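PDB 1R5M: SIR4-interacting protein SIF2 from Saccharomyces cerevisiae, which acts as a WD-repeat subunit of the Set3C transcriptional corepressor complex and antagonizes telomeric silencing in yeast. Local coordinates for residues H148-V153 and M167-V172; Q110-A115 and G126-E131. All coordinates share one frame; numbering follows the deposited sequence.

Contact 1: residues H148-V153 and M167-V172; sequences HRAPIV and MDVENV
Asp168 and His148 carry the polar centre of this contact, where the loop leading into strand 152-157 meets the end of strand 163-168 and the type I turn from Asp168 to Asn171. From CB outward, Asp168 meets a different partner at each atom. Its CB lies against two loop carbonyls, closest at 3.1 Å from Pro151 O, with Ala150 O a little farther off. CG sits between the backbone N and the carbonyl carbon (chi1 60°), a torsion that brings the carboxylate against the loop 148-151, and there it touches the methyl of Ala150 (Asp168 CG to Ala150 CB, 3.8 Å). The two oxygens then divide the work. OD2 takes the hydrogen bond from His148 ND1 (2.8 Å), coming from above the carboxylate plane; the imidazole, which meets OD2 at its edge, stands 77° to that plane. A water bridges the same OD2 to Arg149 N. Asp168 OD1 turns to its own turn instead, accepting from Val172 N at 3.0 Å. It also accepts, weakly, from Glu170 N. The other ring nitrogen of His148, NE2, is hydrogen-bonded to Ser166 OG, so the ring is held at both nitrogens and its rotation is fixed.

Two backbone bonds frame the non-hydrogen-bonded pair Ile152-Asp168: Val169 N to Pro151 O and Val153 N to Met167 O, both 2.9 Å. Val169 closes the apolar side, CG2 against Ala150 CB and Pro151 CD, CG1 pressed tightly on Val153 CG1 at 3.3 Å.

Linked His, Ser and Asp side chains of this kind recall the structural hydrogen-bond network of WD repeats. With several N-H groups and a water directed at it, the buried carboxylate is probably ionised.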
ATOM      1  N   HIS A 148      -4.049 -18.893   6.743  1.00 12.33           N
ATOM      2  CA  HIS A 148      -2.815 -18.776   5.969  1.00 12.02           C
ATOM      3  C   HIS A 148      -1.672 -19.426   6.740  1.00 11.76           C
ATOM      4  O   HIS A 148      -1.676 -19.434   7.968  1.00 12.60           O
ATOM      5  CB  HIS A 148      -2.448 -17.306   5.750  1.00 11.32           C
ATOM      6  CG  HIS A 148      -3.359 -16.576   4.815  1.00 11.59           C
ATOM      7  ND1 HIS A 148      -3.251 -16.671   3.443  1.00 11.20           N
ATOM      8  CD2 HIS A 148      -4.374 -15.712   5.056  1.00 11.32           C
ATOM      9  CE1 HIS A 148      -4.160 -15.892   2.880  1.00 11.97           C
ATOM     10  NE2 HIS A 148      -4.852 -15.300   3.837  1.00 12.24           N
ATOM     11  N   ARG A 149      -0.688 -19.949   6.014  1.00 13.27           N
ATOM     12  CA  ARG A 149       0.473 -20.570   6.636  1.00 15.03           C
ATOM     13  C   ARG A 149       1.765 -19.990   6.067  1.00 15.55           C
ATOM     14  O   ARG A 149       2.823 -20.617   6.122  1.00 16.83           O
ATOM     15  CB  ARG A 149       0.441 -22.089   6.442  1.00 16.95           C
ATOM     16  CG  ARG A 149      -0.677 -22.776   7.217  1.00 21.01           C
ATOM     17  CD  ARG A 149      -0.319 -24.221   7.522  1.00 24.19           C
ATOM     18  NE  ARG A 149      -0.233 -25.047   6.319  1.00 26.24           N
ATOM     19  CZ  ARG A 149      -1.284 -25.563   5.690  1.00 27.30           C
ATOM     20  NH1 ARG A 149      -2.508 -25.342   6.147  1.00 24.95           N
ATOM     21  NH2 ARG A 149      -1.108 -26.313   4.608  1.00 26.57           N
ATOM     22  N   ALA A 150       1.664 -18.782   5.520  1.00 13.18           N
ATOM     23  CA  ALA A 150       2.808 -18.078   4.948  1.00 12.67           C
ATOM     24  C   ALA A 150       2.635 -16.588   5.256  1.00 12.42           C
ATOM     25  O   ALA A 150       1.533 -16.142   5.577  1.00 11.18           O
ATOM     26  CB  ALA A 150       2.872 -18.313   3.438  1.00 12.72           C
ATOM     27  N   PRO A 151       3.717 -15.800   5.171  1.00 11.60           N
ATOM     28  CA  PRO A 151       3.637 -14.362   5.456  1.00 11.35           C
ATOM     29  C   PRO A 151       2.539 -13.628   4.690  1.00 10.96           C
ATOM     30  O   PRO A 151       2.384 -13.804   3.484  1.00 10.89           O
ATOM     31  CB  PRO A 151       5.029 -13.858   5.086  1.00 11.85           C
ATOM     32  CG  PRO A 151       5.896 -15.032   5.414  1.00 11.76           C
ATOM     33  CD  PRO A 151       5.105 -16.196   4.865  1.00 12.26           C
ATOM     34  N   ILE A 152       1.790 -12.797   5.406  1.00 10.90           N
ATOM     35  CA  ILE A 152       0.704 -12.029   4.808  1.00 11.18           C
ATOM     36  C   ILE A 152       1.286 -10.847   4.044  1.00 11.81           C
ATOM     37  O   ILE A 152       2.096 -10.092   4.586  1.00 13.02           O
ATOM     38  CB  ILE A 152      -0.253 -11.510   5.897  1.00 10.14           C
ATOM     39  CG1 ILE A 152      -0.788 -12.687   6.717  1.00 11.23           C
ATOM     40  CG2 ILE A 152      -1.388 -10.722   5.260  1.00 11.02           C
ATOM     41  CD1 ILE A 152      -1.536 -13.722   5.897  1.00 12.27           C
ATOM     42  N   VAL A 153       0.878 -10.687   2.788  1.00 11.52           N
ATOM     43  CA  VAL A 153       1.384  -9.589   1.966  1.00 12.89           C
ATOM     44  C   VAL A 153       0.349  -8.510   1.676  1.00 13.77           C
ATOM     45  O   VAL A 153       0.699  -7.341   1.513  1.00 16.15           O
ATOM     46  CB  VAL A 153       1.940 -10.092   0.607  1.00 14.05           C
ATOM     47  CG1 VAL A 153       3.051 -11.097   0.836  1.00 16.10           C
ATOM     48  CG2 VAL A 153       0.836 -10.712  -0.226  1.00 17.19           C
ATOM     49  N   MET A 167      -4.058 -12.145   1.240  1.00  9.48           N
ATOM     50  CA  MET A 167      -3.207 -12.972   0.397  1.00  9.59           C
ATOM     51  C   MET A 167      -1.830 -13.068   1.023  1.00  9.80           C
ATOM     52  O   MET A 167      -1.330 -12.093   1.587  1.00 11.14           O
ATOM     53  CB  MET A 167      -3.094 -12.383  -1.013  1.00 12.39           C
ATOM     54  CG  MET A 167      -2.334 -13.286  -1.985  1.00 13.00           C
ATOM     55  SD  MET A 167      -2.424 -12.721  -3.693  1.00 15.73           S
ATOM     56  CE  MET A 167      -1.412 -11.284  -3.562  1.00  9.73           C
ATOM     57  N   ASP A 168      -1.230 -14.252   0.948  1.00 10.33           N
ATOM     58  CA  ASP A 168       0.105 -14.444   1.497  1.00 10.79           C
ATOM     59  C   ASP A 168       1.142 -14.571   0.383  1.00 12.15           C
ATOM     60  O   ASP A 168       0.801 -14.531  -0.802  1.00 12.12           O
ATOM     61  CB  ASP A 168       0.158 -15.664   2.443  1.00 11.74           C
ATOM     62  CG  ASP A 168      -0.207 -16.978   1.764  1.00 11.81           C
ATOM     63  OD1 ASP A 168       0.211 -17.211   0.610  1.00 11.10           O
ATOM     64  OD2 ASP A 168      -0.901 -17.795   2.411  1.00 12.44           O
ATOM     65  N   VAL A 169       2.407 -14.710   0.771  1.00 12.77           N
ATOM     66  CA  VAL A 169       3.501 -14.812  -0.188  1.00 15.51           C
ATOM     67  C   VAL A 169       3.408 -15.994  -1.144  1.00 15.49           C
ATOM     68  O   VAL A 169       3.960 -15.945  -2.245  1.00 15.27           O
ATOM     69  CB  VAL A 169       4.872 -14.871   0.524  1.00 16.79           C
ATOM     70  CG1 VAL A 169       5.123 -13.583   1.279  1.00 19.52           C
ATOM     71  CG2 VAL A 169       4.923 -16.052   1.462  1.00 21.26           C
ATOM     72  N   GLU A 170       2.723 -17.056  -0.731  1.00 15.61           N
ATOM     73  CA  GLU A 170       2.574 -18.231  -1.584  1.00 16.32           C
ATOM     74  C   GLU A 170       1.344 -18.076  -2.470  1.00 17.36           C
ATOM     75  O   GLU A 170       0.919 -19.014  -3.143  1.00 18.46           O
ATOM     76  CB  GLU A 170       2.449 -19.494  -0.728  1.00 18.50           C
ATOM     77  CG  GLU A 170       3.684 -19.796   0.107  1.00 20.43           C
ATOM     78  CD  GLU A 170       4.942 -19.903  -0.734  1.00 24.49           C
ATOM     79  OE1 GLU A 170       4.904 -20.589  -1.776  1.00 26.23           O
ATOM     80  OE2 GLU A 170       5.973 -19.308  -0.350  1.00 26.68           O
ATOM     81  N   ASN A 171       0.786 -16.871  -2.457  1.00 16.30           N
ATOM     82  CA  ASN A 171      -0.394 -16.521  -3.233  1.00 17.72           C
ATOM     83  C   ASN A 171      -1.684 -17.214  -2.831  1.00 18.13           C
ATOM     84  O   ASN A 171      -2.641 -17.252  -3.603  1.00 22.02           O
ATOM     85  CB  ASN A 171      -0.133 -16.712  -4.723  1.00 18.05           C
ATOM     86  CG  ASN A 171       0.740 -15.614  -5.291  1.00 20.07           C
ATOM     87  OD1 ASN A 171       0.393 -14.430  -5.228  1.00 20.61           O
ATOM     88  ND2 ASN A 171       1.881 -15.996  -5.843  1.00 15.31           N
ATOM     89  N   VAL A 172      -1.717 -17.771  -1.629  1.00 14.70           N
ATOM     90  CA  VAL A 172      -2.950 -18.375  -1.159  1.00 13.33           C
ATOM     91  C   VAL A 172      -3.782 -17.140  -0.845  1.00 11.82           C
ATOM     92  O   VAL A 172      -3.331 -16.256  -0.116  1.00 12.33           O
ATOM     93  CB  VAL A 172      -2.739 -19.204   0.117  1.00 13.38           C
ATOM     94  CG1 VAL A 172      -4.082 -19.635   0.691  1.00 13.95           C
ATOM     95  CG2 VAL A 172      -1.898 -20.430  -0.205  1.00 15.61           C
TER
HETATM   96  O   HOH W   1      -0.799 -20.425   3.168  1.00 15.33           O

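Contact 2: residues Q110-A115 and G126-E131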
ATOM      1  N   GLN A 110       7.508 -11.670  12.532  1.00 15.32           N
ATOM      2  CA  GLN A 110       7.289 -10.233  12.438  1.00 14.08           C
ATOM      3  C   GLN A 110       5.886  -9.930  11.926  1.00 12.82           C
ATOM      4  O   GLN A 110       5.251 -10.772  11.292  1.00 13.17           O
ATOM      5  CB  GLN A 110       8.296  -9.597  11.469  1.00 15.86           C
ATOM      6  CG  GLN A 110       9.754  -9.994  11.684  1.00 19.06           C
ATOM      7  CD  GLN A 110      10.708  -9.233  10.772  1.00 20.98           C
ATOM      8  OE1 GLN A 110      10.301  -8.668   9.755  1.00 21.83           O
ATOM      9  NE2 GLN A 110      11.990  -9.225  11.131  1.00 21.83           N
ATOM     10  N   VAL A 111       5.401  -8.731  12.224  1.00 13.00           N
ATOM     11  CA  VAL A 111       4.105  -8.303  11.714  1.00 12.32           C
ATOM     12  C   VAL A 111       4.452  -7.878  10.288  1.00 13.66           C
ATOM     13  O   VAL A 111       5.339  -7.043  10.082  1.00 16.59           O
ATOM     14  CB  VAL A 111       3.548  -7.113  12.512  1.00 13.14           C
ATOM     15  CG1 VAL A 111       2.353  -6.514  11.786  1.00 12.92           C
ATOM     16  CG2 VAL A 111       3.132  -7.578  13.901  1.00 14.26           C
ATOM     17  N   THR A 112       3.772  -8.461   9.308  1.00 11.82           N
ATOM     18  CA  THR A 112       4.060  -8.184   7.903  1.00 12.55           C
ATOM     19  C   THR A 112       3.009  -7.369   7.165  1.00 13.35           C
ATOM     20  O   THR A 112       3.222  -6.967   6.015  1.00 13.86           O
ATOM     21  CB  THR A 112       4.235  -9.493   7.126  1.00 12.87           C
ATOM     22  OG1 THR A 112       3.018 -10.249   7.199  1.00 13.64           O
ATOM     23  CG2 THR A 112       5.373 -10.319   7.713  1.00 15.02           C
ATOM     24  N   CYS A 113       1.878  -7.125   7.814  1.00 12.15           N
ATOM     25  CA  CYS A 113       0.808  -6.393   7.154  1.00 11.91           C
ATOM     26  C   CYS A 113      -0.167  -5.797   8.160  1.00 10.41           C
ATOM     27  O   CYS A 113      -0.473  -6.416   9.180  1.00 10.20           O
ATOM     28  CB  CYS A 113       0.069  -7.357   6.212  1.00 12.77           C
ATOM     29  SG  CYS A 113      -1.199  -6.640   5.127  1.00 16.15           S
ATOM     30  N   LEU A 114      -0.622  -4.577   7.882  1.00  9.29           N
ATOM     31  CA  LEU A 114      -1.606  -3.902   8.724  1.00  9.23           C
ATOM     32  C   LEU A 114      -2.592  -3.214   7.789  1.00 10.49           C
ATOM     33  O   LEU A 114      -2.191  -2.622   6.783  1.00 11.02           O
ATOM     34  CB  LEU A 114      -0.961  -2.851   9.633  1.00 11.09           C
ATOM     35  CG  LEU A 114       0.094  -3.352  10.622  1.00 11.28           C
ATOM     36  CD1 LEU A 114       1.461  -3.260   9.969  1.00 14.36           C
ATOM     37  CD2 LEU A 114       0.062  -2.514  11.890  1.00 13.42           C
ATOM     38  N   ALA A 115      -3.879  -3.291   8.115  1.00  9.45           N
ATOM     39  CA  ALA A 115      -4.893  -2.670   7.273  1.00  9.40           C
ATOM     40  C   ALA A 115      -6.099  -2.183   8.064  1.00 10.56           C
ATOM     41  O   ALA A 115      -6.826  -2.983   8.650  1.00  9.36           O
ATOM     42  CB  ALA A 115      -5.353  -3.654   6.195  1.00 10.81           C
ATOM     43  N   GLY A 126      -1.373  -8.883  10.317  1.00  9.72           N
ATOM     44  CA  GLY A 126      -0.958 -10.195   9.850  1.00  9.71           C
ATOM     45  C   GLY A 126       0.504 -10.422  10.188  1.00 10.50           C
ATOM     46  O   GLY A 126       1.295  -9.477  10.178  1.00 10.63           O
ATOM     47  N   VAL A 127       0.868 -11.666  10.485  1.00 10.10           N
ATOM     48  CA  VAL A 127       2.248 -11.995  10.837  1.00 11.10           C
ATOM     49  C   VAL A 127       2.876 -13.008   9.888  1.00 11.10           C
ATOM     50  O   VAL A 127       2.206 -13.574   9.024  1.00 11.01           O
ATOM     51  CB  VAL A 127       2.349 -12.539  12.285  1.00 11.12           C
ATOM     52  CG1 VAL A 127       2.020 -11.436  13.271  1.00 12.26           C
ATOM     53  CG2 VAL A 127       1.398 -13.727  12.476  1.00 12.93           C
ATOM     54  N   GLU A 128       4.177 -13.228  10.054  1.00 12.11           N
ATOM     55  CA  GLU A 128       4.903 -14.163   9.210  1.00 12.60           C
ATOM     56  C   GLU A 128       4.328 -15.572   9.154  1.00 12.26           C
ATOM     57  O   GLU A 128       4.397 -16.216   8.108  1.00 12.31           O
ATOM     58  CB  GLU A 128       6.363 -14.265   9.651  1.00 16.22           C
ATOM     59  CG  GLU A 128       7.198 -13.036   9.405  1.00 20.71           C
ATOM     60  CD  GLU A 128       8.665 -13.314   9.650  1.00 21.89           C
ATOM     61  OE1 GLU A 128       9.297 -13.975   8.797  1.00 26.41           O
ATOM     62  OE2 GLU A 128       9.181 -12.890  10.701  1.00 23.37           O
ATOM     63  N   ASN A 129       3.777 -16.072  10.260  1.00 11.43           N
ATOM     64  CA  ASN A 129       3.247 -17.431  10.223  1.00 12.04           C
ATOM     65  C   ASN A 129       1.902 -17.551   9.519  1.00 11.59           C
ATOM     66  O   ASN A 129       1.392 -18.659   9.338  1.00 12.73           O
ATOM     67  CB  ASN A 129       3.183 -18.063  11.631  1.00 12.39           C
ATOM     68  CG  ASN A 129       2.110 -17.454  12.523  1.00 12.69           C
ATOM     69  OD1 ASN A 129       0.989 -17.188  12.087  1.00 13.21           O
ATOM     70  ND2 ASN A 129       2.447 -17.262  13.794  1.00 11.92           N
ATOM     71  N   GLY A 130       1.338 -16.412   9.115  1.00 10.40           N
ATOM     72  CA  GLY A 130       0.074 -16.421   8.397  1.00 10.77           C
ATOM     73  C   GLY A 130      -1.165 -15.988   9.155  1.00  9.44           C
ATOM     74  O   GLY A 130      -2.196 -15.692   8.548  1.00  9.71           O
ATOM     75  N   GLU A 131      -1.079 -15.943  10.477  1.00  9.29           N
ATOM     76  CA  GLU A 131      -2.224 -15.556  11.285  1.00  9.14           C
ATOM     77  C   GLU A 131      -2.650 -14.107  11.109  1.00  9.85           C
ATOM     78  O   GLU A 131      -1.821 -13.210  10.957  1.00  9.69           O
ATOM     79  CB  GLU A 131      -1.931 -15.794  12.766  1.00  9.62           C
ATOM     80  CG  GLU A 131      -3.119 -15.509  13.680  1.00 10.38           C
ATOM     81  CD  GLU A 131      -2.753 -15.587  15.145  1.00 12.02           C
ATOM     82  OE1 GLU A 131      -1.920 -14.772  15.591  1.00 11.50           O
ATOM     83  OE2 GLU A 131      -3.296 -16.463  15.852  1.00 11.99           O
TER
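Gly126 and the pair Thr112-Cys113 set the backbone geometry: both residues of strand 111-116 face the one glycine, making a classic beta bulge in an otherwise regular antiparallel pairing with strand 122-127. Gly126 O accepts from Thr112 N at 2.8 Å and, weakly, from Cys113 N at 3.4 Å, while Gly126 N gives a 2.9 Å bond back to Cys113 O. Beyond the bulge the register has slipped by one, and Val111 stands across from Val127 as a non-hydrogen-bonded pair. There the chains approach through CA-H...O contacts, one of them from Val127 CA to Gln110 O, and the valine branches Val111 CG2 and Val127 CG1 meet at 4.1 Å on the shared face.

At the open end, Glu128 grips Gln110 twice. Its backbone N bonds to Gln110 O (3.0 Å). Its side chain, with CG beside its own backbone N (chi1 -69°) and extended from there, reaches back so that OE2 receives Gln110 N at 2.8 Å. That bond is almost straight, 172° at the hydrogen, and uses the anti lone pair of OE2; Thr108 OG1 is a second partner of the same oxygen. The Thr112 side chain crosses that of Glu128 at about a right angle, with Thr112 CG2 3.7 Å from Glu128 CG. With an alanine here in place of Glu128, Gln110 N and Thr108 OG1 would probably lose their shared partner and Thr112 CG2 its cover. The carboxylate thus extends the strand pairing past its last backbone bond, its probable negative charge met at OE2 by two neutral groups.

Along the chain, contact 2 (110-115 with 126-131) closes before contact 1 (148-153 with 167-172) opens, and their centres lie about 9 Å apart. They belong to neighbouring four-stranded antiparallel blades, whose first three strands fall in WD repeats 2 and 3 of the eight in this beta propeller. In each, the start of the first strand of the blade meets the end of the second and the turn after it, so the two sit at equivalent places. They also touch: Thr112 OG1 is 2.8 Å from Ile152 O, a probable hydrogen bond from one innermost strand to the next, and Pro151 CG packs on Glu128 O at 3.3 Å. The hairpin ends that hold the first two strands of each blade together thus also join it to its neighbour.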